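PDB 2HIY: hypothetical protein from Streptococcus pneumoniae, which is of unknown function but belongs to the DUF1697 family of conserved bacterial proteins and folds as two alpha/beta halves of ferredoxin-like topology. Local coordinates for residues E40-F49 with R169-M180; S123-L131 with K142-Y153. All coordinates share one frame; numbering follows the deposited sequence.

Contact 1: residues E40-F49 with R169-M180; sequences ESYINSGNIF and RNAKTFDKIGQM
Strand 47-49 and helix 171-180 run almost side by side in the same direction, their axes 9.8 Å apart at closest approach and 15° from parallel, which sets Asn47 opposite Ile177 and Phe49 opposite Met180. Two aromatic faces carry the apolar part of the strip. Met180, present as selenomethionine, lays CB over the centre of the Phe49 ring, 3.5 Å from its centroid, while bends at chi2 and chi3 fold the chain back so that CE lies against CD2 of that ring and also meets the Glu40 carboxylate end. Tyr42 offers its ring to Lys176 in a similar way: CG of the lysine sits 3.3 Å from the ring centroid, only 8° off the normal. A long aliphatic chain suits this spot, laying methylenes over the ring while its ammonium lies beyond. Ile43 CG2 lies over the other face of Tyr42, and a water links Tyr42 OH to Thr173 OG1.

The polar end belongs to Arg169. Its NE gives a straight bond to Asn47 OD1 (2.8 Å), in the carbonyl plane on a lone pair, although the amide and guanidinium planes stand 89° apart. A more bent bond runs from NH2 to Gly46 O (3.0 Å), from above the carbonyl plane, and NH2 also bonds Val11 O. At the backbone angles of Gly46 a CB would jam against the preceding carbonyl O, so glycine suits the turn. The other end of the Asn47 amide is held by Tyr42 O and Ser45 OG. A water lies 2.8 Å from both Glu40 OE1 and Met180 O.

Ile48 packs on helix 24-34, while Asn47 and Phe49 touch strand 5-10. Ile177 meets Phe107 and Phe85 of helix 82-89, so that helix 171-182 bridges strand 47-52 of one sheet and strand 102-108 of the other.

Contact 2: residues S123-L131 with K142-Y153; sequences SLELKDEVL and KFSEESYSKTAY
Glu129 has its CG between the backbone N and the carbonyl carbon (chi1 68°), and from there the chain extends to carry the carboxylate to the start of helix 152-156. OE2 accepts from Ala152 N at 2.7 Å and OE1 from Tyr153 N at 3.0 Å, each through its syn lone pair. The anti lone pair of OE2 takes Lys127 N, and Trp140 NE1 bonds OE1, so four donors hold this buried group; the amides at the helix start probably stabilise its negative charge. A glutamate is long enough to span from strand to helix, and Ala152 is small enough to sit beside it, CB 3.5 Å from Glu129 OE2 and 3.7 Å from Leu126 CD2.

In Asp128, CG anti to the backbone N (chi1 -166°) sends OD2 to Ser147, whose OG donates across 2.5 Å to the anti lone pair. The Asp128 backbone O accepts from Phe143 N, and Phe143 CD2 lies 3.3 Å from Asp128 OD1, the ring and carboxylate planes 30° apart.

Thr151 caps the helix through His154 N. The contact closes the open end of the hairpin 129-133/137-142, the beta2-beta3 hairpin of a ferredoxin-like fold, where a strand carboxylate binds the N terminus of the next helix.

Contact 1 joins the two halves of the chain, whereas contact 2 lies wholly within the second, nested in the sequence enclosed by contact 1. Their centres are 25 Å apart and their nearest atoms about 6 Å, so they do not touch. Both reach the sheet 129-133, 137-142, 102-108, 166-170: contact 2 is at the end where 129-133 is outermost, and contact 1 takes in strand 166-170 at the other. Strand 102-108 bridges them, since its Asp104 pairs with Lys142 and touches Asn170. No active site has been assigned to this protein of unknown function; a glycerol, probably from crystallisation, lies about 4 Å from the Tyr153 side chain, and a magnesium ion about 10 Å from that of Ser144.

Contact 1: residues E40-F49 with R169-M180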
loop_
_atom_site.group_PDB
_atom_site.type_symbol
_atom_site.label_atom_id
_atom_site.label_comp_id
_atom_site.label_asym_id
_atom_site.label_seq_id
_atom_site.Cartn_x
_atom_site.Cartn_y
_atom_site.Cartn_z
ATOM N N GLU D 40 -7.029 -30.912 8.263
ATOM C CA GLU D 40 -6.453 -30.392 7.029
ATOM C C GLU D 40 -6.769 -28.906 6.922
ATOM O O GLU D 40 -7.696 -28.414 7.572
ATOM C CB GLU D 40 -7.040 -31.122 5.820
ATOM C CG GLU D 40 -6.768 -32.620 5.849
ATOM C CD GLU D 40 -7.340 -33.360 4.654
ATOM O OE1 GLU D 40 -7.689 -32.705 3.645
ATOM O OE2 GLU D 40 -7.414 -34.609 4.724
ATOM N N SER D 41 -5.971 -28.189 6.139
ATOM C CA SER D 41 -6.218 -26.760 5.900
ATOM C C SER D 41 -6.154 -26.455 4.410
ATOM O O SER D 41 -5.460 -27.153 3.638
ATOM C CB SER D 41 -5.233 -25.878 6.690
ATOM O OG SER D 41 -3.887 -26.143 6.355
ATOM N N TYR D 42 -6.891 -25.432 4.006
ATOM C CA TYR D 42 -6.856 -24.954 2.636
ATOM C C TYR D 42 -6.380 -23.522 2.688
ATOM O O TYR D 42 -6.970 -22.694 3.406
ATOM C CB TYR D 42 -8.242 -25.040 1.993
ATOM C CG TYR D 42 -8.299 -24.380 0.627
ATOM C CD1 TYR D 42 -7.529 -24.858 -0.436
ATOM C CD2 TYR D 42 -9.093 -23.252 0.408
ATOM C CE1 TYR D 42 -7.581 -24.232 -1.703
ATOM C CE2 TYR D 42 -9.138 -22.625 -0.824
ATOM C CZ TYR D 42 -8.378 -23.116 -1.868
ATOM O OH TYR D 42 -8.432 -22.493 -3.101
ATOM N N ILE D 43 -5.303 -23.251 1.956
ATOM C CA ILE D 43 -4.677 -21.927 1.881
ATOM C C ILE D 43 -4.417 -21.369 3.292
ATOM O O ILE D 43 -4.135 -22.142 4.202
ATOM C CB ILE D 43 -5.381 -20.933 0.847
ATOM C CG1 ILE D 43 -6.840 -20.619 1.217
ATOM C CG2 ILE D 43 -5.212 -21.474 -0.598
ATOM C CD1 ILE D 43 -7.546 -19.599 0.286
ATOM N N ASN D 44 -4.496 -20.052 3.468
ATOM C CA ASN D 44 -4.001 -19.437 4.704
ATOM C C ASN D 44 -5.015 -18.500 5.354
ATOM O O ASN D 44 -4.725 -17.907 6.409
ATOM C CB ASN D 44 -2.657 -18.727 4.436
ATOM C CG ASN D 44 -1.772 -18.641 5.679
ATOM O OD1 ASN D 44 -1.774 -19.535 6.529
ATOM N ND2 ASN D 44 -0.995 -17.558 5.782
ATOM N N SER D 45 -6.208 -18.397 4.773
ATOM C CA SER D 45 -7.198 -17.446 5.264
ATOM C C SER D 45 -8.053 -17.987 6.389
ATOM O O SER D 45 -8.890 -17.268 6.933
ATOM C CB SER D 45 -8.138 -16.993 4.144
ATOM O OG SER D 45 -8.865 -18.091 3.597
ATOM N N GLY D 46 -7.854 -19.247 6.750
ATOM C CA GLY D 46 -8.595 -19.831 7.858
ATOM C C GLY D 46 -9.704 -20.755 7.395
ATOM O O GLY D 46 -10.887 -20.503 7.658
ATOM N N ASN D 47 -9.317 -21.862 6.753
ATOM C CA ASN D 47 -10.246 -22.863 6.241
ATOM C C ASN D 47 -9.697 -24.187 6.709
ATOM O O ASN D 47 -8.697 -24.682 6.142
ATOM C CB ASN D 47 -10.287 -22.833 4.703
ATOM C CG ASN D 47 -10.604 -21.466 4.173
ATOM O OD1 ASN D 47 -11.724 -20.982 4.355
ATOM N ND2 ASN D 47 -9.626 -20.808 3.565
ATOM N N ILE D 48 -10.304 -24.723 7.762
ATOM C CA ILE D 48 -9.854 -25.943 8.421
ATOM C C ILE D 48 -10.909 -27.012 8.276
ATOM O O ILE D 48 -12.114 -26.715 8.331
ATOM C CB ILE D 48 -9.591 -25.679 9.947
ATOM C CG1 ILE D 48 -8.340 -24.828 10.101
ATOM C CG2 ILE D 48 -9.420 -26.993 10.738
ATOM C CD1 ILE D 48 -7.019 -25.656 10.042
ATOM N N PHE D 49 -10.479 -28.259 8.093
ATOM C CA PHE D 49 -11.377 -29.372 7.983
ATOM C C PHE D 49 -10.935 -30.444 8.950
ATOM O O PHE D 49 -9.728 -30.678 9.121
ATOM C CB PHE D 49 -11.394 -29.903 6.533
ATOM C CG PHE D 49 -11.670 -28.825 5.548
ATOM C CD1 PHE D 49 -12.988 -28.509 5.179
ATOM C CD2 PHE D 49 -10.636 -28.004 5.119
ATOM C CE1 PHE D 49 -13.242 -27.427 4.321
ATOM C CE2 PHE D 49 -10.872 -26.915 4.274
ATOM C CZ PHE D 49 -12.203 -26.623 3.883
ATOM N N ARG D 169 -16.386 -15.695 1.924
ATOM C CA ARG D 169 -15.552 -16.432 0.977
ATOM C C ARG D 169 -16.065 -16.213 -0.424
ATOM O O ARG D 169 -17.271 -16.127 -0.643
ATOM C CB ARG D 169 -15.603 -17.942 1.279
ATOM C CG ARG D 169 -15.061 -18.319 2.689
ATOM C CD ARG D 169 -13.546 -18.097 2.721
ATOM N NE ARG D 169 -12.893 -18.512 3.975
ATOM C CZ ARG D 169 -12.601 -17.712 4.992
ATOM N NH1 ARG D 169 -12.940 -16.439 4.975
ATOM N NH2 ARG D 169 -11.979 -18.223 6.055
ATOM N N ASN D 170 -15.183 -16.102 -1.385
ATOM C CA ASN D 170 -15.650 -16.009 -2.757
ATOM C C ASN D 170 -16.239 -17.334 -3.235
ATOM O O ASN D 170 -16.097 -18.388 -2.588
ATOM C CB ASN D 170 -14.596 -15.420 -3.697
ATOM C CG ASN D 170 -13.356 -16.266 -3.806
ATOM O OD1 ASN D 170 -13.419 -17.492 -3.834
ATOM N ND2 ASN D 170 -12.210 -15.597 -3.963
ATOM N N ALA D 171 -16.936 -17.291 -4.373
ATOM C CA ALA D 171 -17.567 -18.484 -4.872
ATOM C C ALA D 171 -16.601 -19.608 -5.171
ATOM O O ALA D 171 -16.946 -20.771 -5.023
ATOM C CB ALA D 171 -18.389 -18.164 -6.115
ATOM N N LYS D 172 -15.404 -19.269 -5.637
ATOM C CA LYS D 172 -14.419 -20.305 -5.925
ATOM C C LYS D 172 -13.994 -21.023 -4.638
ATOM O O LYS D 172 -13.867 -22.261 -4.623
ATOM C CB LYS D 172 -13.228 -19.707 -6.677
ATOM C CG LYS D 172 -13.557 -19.420 -8.134
ATOM C CD LYS D 172 -12.327 -19.081 -8.964
ATOM C CE LYS D 172 -12.622 -19.194 -10.463
ATOM N NZ LYS D 172 -13.698 -18.274 -10.910
ATOM N N THR D 173 -13.818 -20.267 -3.555
ATOM C CA THR D 173 -13.467 -20.876 -2.272
ATOM C C THR D 173 -14.643 -21.630 -1.642
ATOM O O THR D 173 -14.461 -22.681 -1.023
ATOM C CB THR D 173 -12.883 -19.821 -1.330
ATOM O OG1 THR D 173 -11.792 -19.166 -1.999
ATOM C CG2 THR D 173 -12.401 -20.436 -0.021
ATOM N N PHE D 174 -15.863 -21.108 -1.830
ATOM C CA PHE D 174 -17.069 -21.840 -1.432
ATOM C C PHE D 174 -17.028 -23.238 -2.082
ATOM O O PHE D 174 -17.224 -24.245 -1.400
ATOM C CB PHE D 174 -18.287 -21.022 -1.890
ATOM C CG PHE D 174 -19.617 -21.670 -1.660
ATOM C CD1 PHE D 174 -20.366 -21.373 -0.524
ATOM C CD2 PHE D 174 -20.161 -22.511 -2.630
ATOM C CE1 PHE D 174 -21.627 -21.924 -0.357
ATOM C CE2 PHE D 174 -21.411 -23.058 -2.452
ATOM C CZ PHE D 174 -22.138 -22.769 -1.322
ATOM N N ASP D 175 -16.775 -23.304 -3.388
ATOM C CA ASP D 175 -16.669 -24.604 -4.059
ATOM C C ASP D 175 -15.593 -25.469 -3.417
ATOM O O ASP D 175 -15.830 -26.648 -3.104
ATOM C CB ASP D 175 -16.396 -24.434 -5.556
ATOM C CG ASP D 175 -17.603 -23.927 -6.309
ATOM O OD1 ASP D 175 -18.726 -24.066 -5.793
ATOM O OD2 ASP D 175 -17.418 -23.403 -7.423
ATOM N N LYS D 176 -14.419 -24.881 -3.217
ATOM C CA LYS D 176 -13.282 -25.638 -2.640
ATOM C C LYS D 176 -13.637 -26.194 -1.257
ATOM O O LYS D 176 -13.263 -27.328 -0.935
ATOM C CB LYS D 176 -12.031 -24.767 -2.575
ATOM C CG LYS D 176 -10.814 -25.502 -1.973
ATOM C CD LYS D 176 -10.410 -26.675 -2.847
ATOM C CE LYS D 176 -9.190 -27.392 -2.274
ATOM N NZ LYS D 176 -8.849 -28.620 -3.043
ATOM N N ILE D 177 -14.323 -25.412 -0.426
ATOM C CA ILE D 177 -14.824 -25.892 0.862
ATOM C C ILE D 177 -15.662 -27.156 0.677
ATOM O O ILE D 177 -15.465 -28.134 1.378
ATOM C CB ILE D 177 -15.581 -24.769 1.639
ATOM C CG1 ILE D 177 -14.576 -23.734 2.144
ATOM C CG2 ILE D 177 -16.427 -25.334 2.810
ATOM C CD1 ILE D 177 -15.168 -22.343 2.424
ATOM N N GLY D 178 -16.568 -27.164 -0.285
ATOM C CA GLY D 178 -17.368 -28.347 -0.515
ATOM C C GLY D 178 -16.506 -29.525 -0.952
ATOM O O GLY D 178 -16.730 -30.645 -0.520
ATOM N N GLN D 179 -15.498 -29.264 -1.781
ATOM C CA GLN D 179 -14.619 -30.338 -2.270
ATOM C C GLN D 179 -13.801 -30.902 -1.110
ATOM O O GLN D 179 -13.606 -32.126 -0.988
ATOM C CB GLN D 179 -13.713 -29.798 -3.365
ATOM C CG GLN D 179 -14.468 -29.567 -4.676
ATOM C CD GLN D 179 -13.737 -28.655 -5.657
ATOM O OE1 GLN D 179 -12.536 -28.383 -5.512
ATOM N NE2 GLN D 179 -14.462 -28.183 -6.668
HETATM N N MSE D 180 -13.319 -30.022 -0.239
HETATM C CA MSE D 180 -12.505 -30.468 0.902
HETATM C C MSE D 180 -13.331 -31.254 1.912
HETATM O O MSE D 180 -12.788 -32.139 2.595
HETATM C CB MSE D 180 -11.811 -29.288 1.583
HETATM C CG MSE D 180 -10.708 -28.608 0.766
HETATM SE SE MSE D 180 -9.103 -29.665 0.652
HETATM C CE MSE D 180 -8.431 -29.278 2.444
HETATM O O HOH W 1 -10.389 -32.059 3.979
HETATM O O HOH W 2 -10.151 -20.560 -3.698
#

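Contact 2: residues S123-L131 with K142-Y153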
loop_
_atom_site.group_PDB
_atom_site.type_symbol
_atom_site.label_atom_id
_atom_site.label_comp_id
_atom_site.label_asym_id
_atom_site.label_seq_id
_atom_site.Cartn_x
_atom_site.Cartn_y
_atom_site.Cartn_z
ATOM N N SER D 123 -32.706 -4.155 4.922
ATOM C CA SER D 123 -32.834 -2.686 5.020
ATOM C C SER D 123 -31.965 -1.943 4.006
ATOM O O SER D 123 -32.137 -0.743 3.796
ATOM C CB SER D 123 -32.491 -2.171 6.432
ATOM O OG SER D 123 -31.078 -2.126 6.668
ATOM N N LEU D 124 -31.008 -2.637 3.394
ATOM C CA LEU D 124 -30.091 -1.985 2.477
ATOM C C LEU D 124 -30.729 -1.834 1.090
ATOM O O LEU D 124 -31.396 -2.752 0.605
ATOM C CB LEU D 124 -28.813 -2.804 2.361
ATOM C CG LEU D 124 -28.078 -3.151 3.653
ATOM C CD1 LEU D 124 -26.857 -4.011 3.317
ATOM C CD2 LEU D 124 -27.638 -1.880 4.390
ATOM N N GLU D 125 -30.504 -0.683 0.461
ATOM C CA GLU D 125 -31.000 -0.519 -0.902
ATOM C C GLU D 125 -30.016 -1.118 -1.907
ATOM O O GLU D 125 -28.963 -0.551 -2.163
ATOM C CB GLU D 125 -31.330 0.954 -1.258
ATOM C CG GLU D 125 -31.995 1.058 -2.660
ATOM C CD GLU D 125 -32.386 2.472 -3.080
ATOM O OE1 GLU D 125 -31.735 3.444 -2.641
ATOM O OE2 GLU D 125 -33.348 2.623 -3.858
ATOM N N LEU D 126 -30.386 -2.266 -2.456
ATOM C CA LEU D 126 -29.545 -2.943 -3.445
ATOM C C LEU D 126 -29.566 -2.219 -4.772
ATOM O O LEU D 126 -30.575 -1.607 -5.148
ATOM C CB LEU D 126 -30.017 -4.364 -3.622
ATOM C CG LEU D 126 -30.097 -5.196 -2.348
ATOM C CD1 LEU D 126 -30.466 -6.616 -2.722
ATOM C CD2 LEU D 126 -28.760 -5.168 -1.547
ATOM N N LYS D 127 -28.449 -2.305 -5.473
ATOM C CA LYS D 127 -28.309 -1.740 -6.809
ATOM C C LYS D 127 -27.937 -2.878 -7.779
ATOM O O LYS D 127 -28.779 -3.762 -7.976
ATOM C CB LYS D 127 -27.331 -0.575 -6.822
ATOM C CG LYS D 127 -27.829 0.622 -5.962
ATOM C CD LYS D 127 -28.943 1.351 -6.690
ATOM C CE LYS D 127 -29.375 2.614 -5.971
ATOM N NZ LYS D 127 -30.358 3.329 -6.851
ATOM N N ASP D 128 -26.730 -2.893 -8.331
ATOM C CA ASP D 128 -26.491 -3.859 -9.426
ATOM C C ASP D 128 -25.966 -5.179 -8.838
ATOM O O ASP D 128 -24.814 -5.584 -9.017
ATOM C CB ASP D 128 -25.519 -3.292 -10.443
ATOM C CG ASP D 128 -25.496 -4.081 -11.750
ATOM O OD1 ASP D 128 -26.490 -4.809 -12.011
ATOM O OD2 ASP D 128 -24.474 -3.946 -12.471
ATOM N N GLU D 129 -26.876 -5.852 -8.143
ATOM C CA GLU D 129 -26.512 -6.998 -7.338
ATOM C C GLU D 129 -27.750 -7.785 -7.019
ATOM O O GLU D 129 -28.879 -7.293 -7.182
ATOM C CB GLU D 129 -25.825 -6.526 -6.038
ATOM C CG GLU D 129 -26.770 -5.800 -5.084
ATOM C CD GLU D 129 -26.040 -4.847 -4.183
ATOM O OE1 GLU D 129 -25.163 -5.299 -3.405
ATOM O OE2 GLU D 129 -26.302 -3.629 -4.267
ATOM N N VAL D 130 -27.519 -8.982 -6.493
ATOM C CA VAL D 130 -28.577 -9.917 -6.177
ATOM C C VAL D 130 -28.120 -10.748 -4.981
ATOM O O VAL D 130 -26.955 -11.162 -4.909
ATOM C CB VAL D 130 -28.898 -10.816 -7.386
ATOM C CG1 VAL D 130 -27.666 -11.631 -7.800
ATOM C CG2 VAL D 130 -30.111 -11.714 -7.093
ATOM N N LEU D 131 -29.010 -10.988 -4.030
ATOM C CA LEU D 131 -28.619 -11.821 -2.901
ATOM C C LEU D 131 -29.728 -12.788 -2.548
ATOM O O LEU D 131 -30.909 -12.500 -2.824
ATOM C CB LEU D 131 -28.147 -10.987 -1.682
ATOM C CG LEU D 131 -29.199 -10.079 -1.024
ATOM C CD1 LEU D 131 -29.954 -10.803 0.107
ATOM C CD2 LEU D 131 -28.520 -8.884 -0.403
ATOM N N LYS D 142 -22.570 -9.691 -7.508
ATOM C CA LYS D 142 -22.507 -8.343 -8.047
ATOM C C LYS D 142 -22.231 -8.468 -9.549
ATOM O O LYS D 142 -21.279 -9.127 -9.971
ATOM C CB LYS D 142 -21.391 -7.540 -7.334
ATOM C CG LYS D 142 -21.706 -7.095 -5.881
ATOM C CD LYS D 142 -21.754 -8.198 -4.833
ATOM C CE LYS D 142 -20.481 -8.985 -4.724
ATOM N NZ LYS D 142 -20.543 -9.897 -3.525
ATOM N N PHE D 143 -23.061 -7.835 -10.373
ATOM C CA PHE D 143 -23.051 -8.159 -11.802
ATOM C C PHE D 143 -21.873 -7.643 -12.552
ATOM O O PHE D 143 -21.415 -8.321 -13.487
ATOM C CB PHE D 143 -24.341 -7.705 -12.467
ATOM C CG PHE D 143 -25.529 -8.492 -12.030
ATOM C CD1 PHE D 143 -25.713 -9.779 -12.509
ATOM C CD2 PHE D 143 -26.460 -7.974 -11.150
ATOM C CE1 PHE D 143 -26.812 -10.544 -12.098
ATOM C CE2 PHE D 143 -27.581 -8.730 -10.721
ATOM C CZ PHE D 143 -27.734 -10.023 -11.206
ATOM N N SER D 144 -21.352 -6.473 -12.181
ATOM C CA SER D 144 -20.362 -5.835 -13.063
ATOM C C SER D 144 -19.310 -5.056 -12.321
ATOM O O SER D 144 -19.604 -4.344 -11.361
ATOM C CB SER D 144 -21.102 -4.891 -14.013
ATOM O OG SER D 144 -20.167 -4.178 -14.818
ATOM N N GLU D 145 -18.076 -5.117 -12.812
ATOM C CA GLU D 145 -17.041 -4.261 -12.259
ATOM C C GLU D 145 -17.362 -2.780 -12.426
ATOM O O GLU D 145 -17.003 -1.975 -11.555
ATOM C CB GLU D 145 -15.678 -4.566 -12.913
ATOM C CG GLU D 145 -15.128 -5.979 -12.580
ATOM C CD GLU D 145 -14.663 -6.168 -11.138
ATOM O OE1 GLU D 145 -14.430 -5.169 -10.433
ATOM O OE2 GLU D 145 -14.527 -7.330 -10.695
ATOM N N GLU D 146 -18.044 -2.402 -13.496
ATOM C CA GLU D 146 -18.320 -0.978 -13.725
ATOM C C GLU D 146 -19.349 -0.376 -12.761
ATOM O O GLU D 146 -19.371 0.845 -12.572
ATOM C CB GLU D 146 -18.743 -0.737 -15.172
ATOM C CG GLU D 146 -19.171 0.697 -15.507
ATOM C CD GLU D 146 -20.663 0.823 -15.775
ATOM O OE1 GLU D 146 -21.472 0.479 -14.883
ATOM O OE2 GLU D 146 -21.032 1.271 -16.885
ATOM N N SER D 147 -20.184 -1.218 -12.145
ATOM C CA SER D 147 -21.182 -0.752 -11.205
ATOM C C SER D 147 -20.868 -1.194 -9.784
ATOM O O SER D 147 -21.634 -0.867 -8.872
ATOM C CB SER D 147 -22.539 -1.307 -11.623
ATOM O OG SER D 147 -22.439 -2.727 -11.574
ATOM N N TYR D 148 -19.779 -1.915 -9.580
ATOM C CA TYR D 148 -19.508 -2.509 -8.288
ATOM C C TYR D 148 -19.445 -1.471 -7.153
ATOM O O TYR D 148 -19.953 -1.716 -6.039
ATOM C CB TYR D 148 -18.209 -3.340 -8.347
ATOM C CG TYR D 148 -17.821 -3.904 -7.022
ATOM C CD1 TYR D 148 -18.418 -5.064 -6.575
ATOM C CD2 TYR D 148 -16.916 -3.244 -6.171
ATOM C CE1 TYR D 148 -18.110 -5.586 -5.311
ATOM C CE2 TYR D 148 -16.608 -3.770 -4.918
ATOM C CZ TYR D 148 -17.217 -4.941 -4.501
ATOM O OH TYR D 148 -16.933 -5.473 -3.240
ATOM N N SER D 149 -18.820 -0.332 -7.412
ATOM C CA SER D 149 -18.633 0.655 -6.337
ATOM C C SER D 149 -19.954 1.304 -5.897
ATOM O O SER D 149 -19.984 1.949 -4.854
ATOM C CB SER D 149 -17.647 1.753 -6.764
ATOM O OG SER D 149 -18.192 2.577 -7.760
ATOM N N LYS D 150 -21.032 1.101 -6.649
ATOM C CA LYS D 150 -22.355 1.597 -6.261
ATOM C C LYS D 150 -23.219 0.542 -5.595
ATOM O O LYS D 150 -24.345 0.833 -5.215
ATOM C CB LYS D 150 -23.089 2.152 -7.481
ATOM C CG LYS D 150 -22.444 3.423 -8.094
ATOM C CD LYS D 150 -23.103 3.730 -9.472
ATOM C CE LYS D 150 -22.428 4.877 -10.209
ATOM N NZ LYS D 150 -22.935 6.204 -9.748
ATOM N N THR D 151 -22.699 -0.673 -5.427
ATOM C CA THR D 151 -23.503 -1.706 -4.807
ATOM C C THR D 151 -23.607 -1.528 -3.280
ATOM O O THR D 151 -22.712 -0.946 -2.634
ATOM C CB THR D 151 -22.951 -3.138 -5.082
ATOM O OG1 THR D 151 -21.627 -3.293 -4.543
ATOM C CG2 THR D 151 -22.980 -3.463 -6.579
ATOM N N ALA D 152 -24.685 -2.051 -2.707
ATOM C CA ALA D 152 -24.814 -2.085 -1.252
ATOM C C ALA D 152 -23.722 -2.946 -0.648
ATOM O O ALA D 152 -23.234 -2.647 0.454
ATOM C CB ALA D 152 -26.178 -2.631 -0.884
ATOM N N TYR D 153 -23.348 -4.035 -1.310
ATOM C CA TYR D 153 -22.259 -4.872 -0.818
ATOM C C TYR D 153 -21.009 -4.031 -0.557
ATOM O O TYR D 153 -20.412 -4.097 0.545
ATOM C CB TYR D 153 -21.957 -5.976 -1.839
ATOM C CG TYR D 153 -20.951 -6.985 -1.362
ATOM C CD1 TYR D 153 -21.372 -8.084 -0.627
ATOM C CD2 TYR D 153 -19.589 -6.865 -1.656
ATOM C CE1 TYR D 153 -20.459 -9.030 -0.133
ATOM C CE2 TYR D 153 -18.655 -7.801 -1.164
ATOM C CZ TYR D 153 -19.109 -8.879 -0.432
ATOM O OH TYR D 153 -18.171 -9.794 0.013
HETATM O O HOH W 3 -26.282 0.620 -2.883
HETATM O O HOH W 4 -22.113 -4.914 -9.783
HETATM O O HOH W 5 -24.484 -0.979 -8.323
#